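Long-range contact in ATP-binding protein (PDB 5UKV), which is the dimerisation and phospho-acceptor domain of a sensor kinase that probably transfers the gamma-phosphate of ATP to a histidine, as part of a two-component system: residues T27-I32 and S59-L64. The protein carries 1 engineered substitution. Numbering follows the deposited sequence.
Sequences TPLTTI and SRMGLL
Met61, present as selenomethionine, crosses the CB-CG side of the Pro28 ring at a slant and runs on past Ile32 to Leu29. Its second methylene makes the closest touch, with CG of Met61 3.5 Å from CG of Pro28. Further out, SE of Met61 lies 4.0 Å from CD1 of Ile32, while the terminal methyl CE comes to 3.9 Å from CG of Leu29. The torsions explain this reach: the chain leaves with CG anti to the carbonyl carbon, the extended chi2 carries SE to both Ile32 and Leu29, and the bend at chi3 (80°) lays CE along CG of Leu29, so that both atoms touch it. A long, unbranched, flexible side chain suits such a place, where it must follow three differently shaped neighbours.

Pro28 is equally apt. Lacking an N-H, it cannot bond to the preceding turn, and the helix kinks there; its compact ring packs where the CA atoms of Pro28 and Met61 are 6.8 Å apart. At the margin, the aliphatic part of Arg60 passes the ring, with CD 4.2 Å from CB of Pro28, while its NE forms a salt bridge with Glu57. No hydrogen bond joins the two segments, whose union is apolar.

Leu25 extends this packing along helix 2-40, and Leu29 of the second subunit also packs on Met61. The segments run nearly antiparallel, at 153°, with axes 9.9 Å apart. Helices 2-40 and 47-71 form the hairpin of the PhoR DHp domain, and two such hairpins make the dimeric four-helix bundle characteristic of histidine kinases, in which a proline follows the H-E-L-R-T sequence of the phospho-acceptor motif.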
loop_
_atom_site.group_PDB
_atom_site.type_symbol
_atom_site.label_atom_id
_atom_site.label_comp_id
_atom_site.label_asym_id
_atom_site.label_seq_id
_atom_site.Cartn_x
_atom_site.Cartn_y
_atom_site.Cartn_z
ATOM N N THR A 27 -7.243 -4.276 0.458
ATOM C CA THR A 27 -8.583 -4.089 0.800
ATOM C C THR A 27 -8.980 -2.612 1.031
ATOM O O THR A 27 -9.848 -2.142 0.365
ATOM C CB THR A 27 -8.908 -4.963 1.996
ATOM O OG1 THR A 27 -8.523 -6.310 1.680
ATOM C CG2 THR A 27 -10.353 -4.870 2.362
ATOM N N PRO A 28 -8.398 -1.917 1.997
ATOM C CA PRO A 28 -8.691 -0.473 2.013
ATOM C C PRO A 28 -8.412 0.308 0.667
ATOM O O PRO A 28 -9.166 1.226 0.287
ATOM C CB PRO A 28 -7.871 0.013 3.195
ATOM C CG PRO A 28 -6.756 -0.947 3.333
ATOM C CD PRO A 28 -7.314 -2.246 2.918
ATOM N N LEU A 29 -7.405 -0.057 -0.101
ATOM C CA LEU A 29 -7.200 0.578 -1.370
ATOM C C LEU A 29 -8.328 0.489 -2.370
ATOM O O LEU A 29 -8.536 1.410 -3.205
ATOM C CB LEU A 29 -6.007 -0.054 -2.158
ATOM C CG LEU A 29 -4.828 0.728 -2.458
ATOM C CD1 LEU A 29 -3.685 -0.051 -3.160
ATOM C CD2 LEU A 29 -5.201 2.090 -3.069
ATOM N N THR A 30 -8.887 -0.715 -2.494
ATOM C CA THR A 30 -10.046 -0.961 -3.402
ATOM C C THR A 30 -11.248 -0.135 -2.995
ATOM O O THR A 30 -11.901 0.401 -3.853
ATOM C CB THR A 30 -10.363 -2.496 -3.465
ATOM O OG1 THR A 30 -9.266 -3.145 -4.121
ATOM C CG2 THR A 30 -11.539 -2.720 -4.411
ATOM N N THR A 31 -11.512 0.055 -1.707
ATOM C CA THR A 31 -12.398 1.101 -1.247
ATOM C C THR A 31 -12.149 2.577 -1.724
ATOM O O THR A 31 -13.045 3.208 -2.228
ATOM C CB THR A 31 -12.554 1.068 0.247
ATOM O OG1 THR A 31 -13.151 -0.200 0.607
ATOM C CG2 THR A 31 -13.540 2.095 0.745
ATOM N N ILE A 32 -10.941 3.111 -1.477
ATOM C CA ILE A 32 -10.586 4.392 -1.932
ATOM C C ILE A 32 -10.828 4.500 -3.442
ATOM O O ILE A 32 -11.469 5.457 -3.944
ATOM C CB ILE A 32 -9.142 4.693 -1.547
ATOM C CG1 ILE A 32 -8.934 4.790 -0.044
ATOM C CG2 ILE A 32 -8.728 5.975 -2.231
ATOM C CD1 ILE A 32 -7.554 4.451 0.516
ATOM N N SER A 59 -6.021 6.498 6.399
ATOM C CA SER A 59 -5.415 6.463 7.718
ATOM C C SER A 59 -5.202 5.022 8.168
ATOM O O SER A 59 -4.166 4.699 8.660
ATOM C CB SER A 59 -6.146 7.316 8.748
ATOM O OG SER A 59 -7.343 6.748 9.061
ATOM N N ARG A 60 -6.177 4.161 7.940
ATOM C CA ARG A 60 -5.999 2.758 8.215
ATOM C C ARG A 60 -4.755 2.218 7.451
ATOM O O ARG A 60 -4.002 1.440 7.994
ATOM C CB ARG A 60 -7.254 1.899 7.809
ATOM C CG ARG A 60 -7.219 0.394 8.062
ATOM C CD ARG A 60 -8.361 -0.400 7.353
ATOM N NE ARG A 60 -9.674 0.203 7.647
ATOM C CZ ARG A 60 -10.281 0.130 8.816
ATOM N NH1 ARG A 60 -9.739 -0.547 9.794
ATOM N NH2 ARG A 60 -11.470 0.689 9.007
HETATM N N MSE A 61 -4.607 2.489 6.169
HETATM C CA MSE A 61 -3.441 2.011 5.494
HETATM C C MSE A 61 -2.191 2.624 5.970
HETATM O O MSE A 61 -1.110 2.035 5.934
HETATM C CB MSE A 61 -3.458 2.448 3.967
HETATM C CG MSE A 61 -4.325 1.569 3.196
HETATM SE SE MSE A 61 -4.396 2.197 1.267
HETATM C CE MSE A 61 -2.734 1.395 0.814
ATOM N N GLY A 62 -2.307 3.854 6.471
ATOM C CA GLY A 62 -1.154 4.478 6.998
ATOM C C GLY A 62 -0.552 3.751 8.161
ATOM O O GLY A 62 0.681 3.622 8.319
ATOM N N LEU A 63 -1.414 3.299 9.024
ATOM C CA LEU A 63 -0.990 2.497 10.107
ATOM C C LEU A 63 -0.467 1.174 9.712
ATOM O O LEU A 63 0.476 0.706 10.303
ATOM C CB LEU A 63 -2.151 2.298 11.035
ATOM C CG LEU A 63 -2.771 3.576 11.634
ATOM C CD1 LEU A 63 -4.017 3.105 12.376
ATOM C CD2 LEU A 63 -1.768 4.196 12.551
ATOM N N LEU A 64 -1.078 0.505 8.740
ATOM C CA LEU A 64 -0.560 -0.775 8.269
ATOM C C LEU A 64 0.863 -0.516 7.739
ATOM O O LEU A 64 1.804 -1.340 7.853
ATOM C CB LEU A 64 -1.473 -1.361 7.141
ATOM C CG LEU A 64 -2.836 -1.838 7.709
ATOM C CD1 LEU A 64 -3.949 -1.967 6.650
ATOM C CD2 LEU A 64 -2.730 -3.098 8.623
#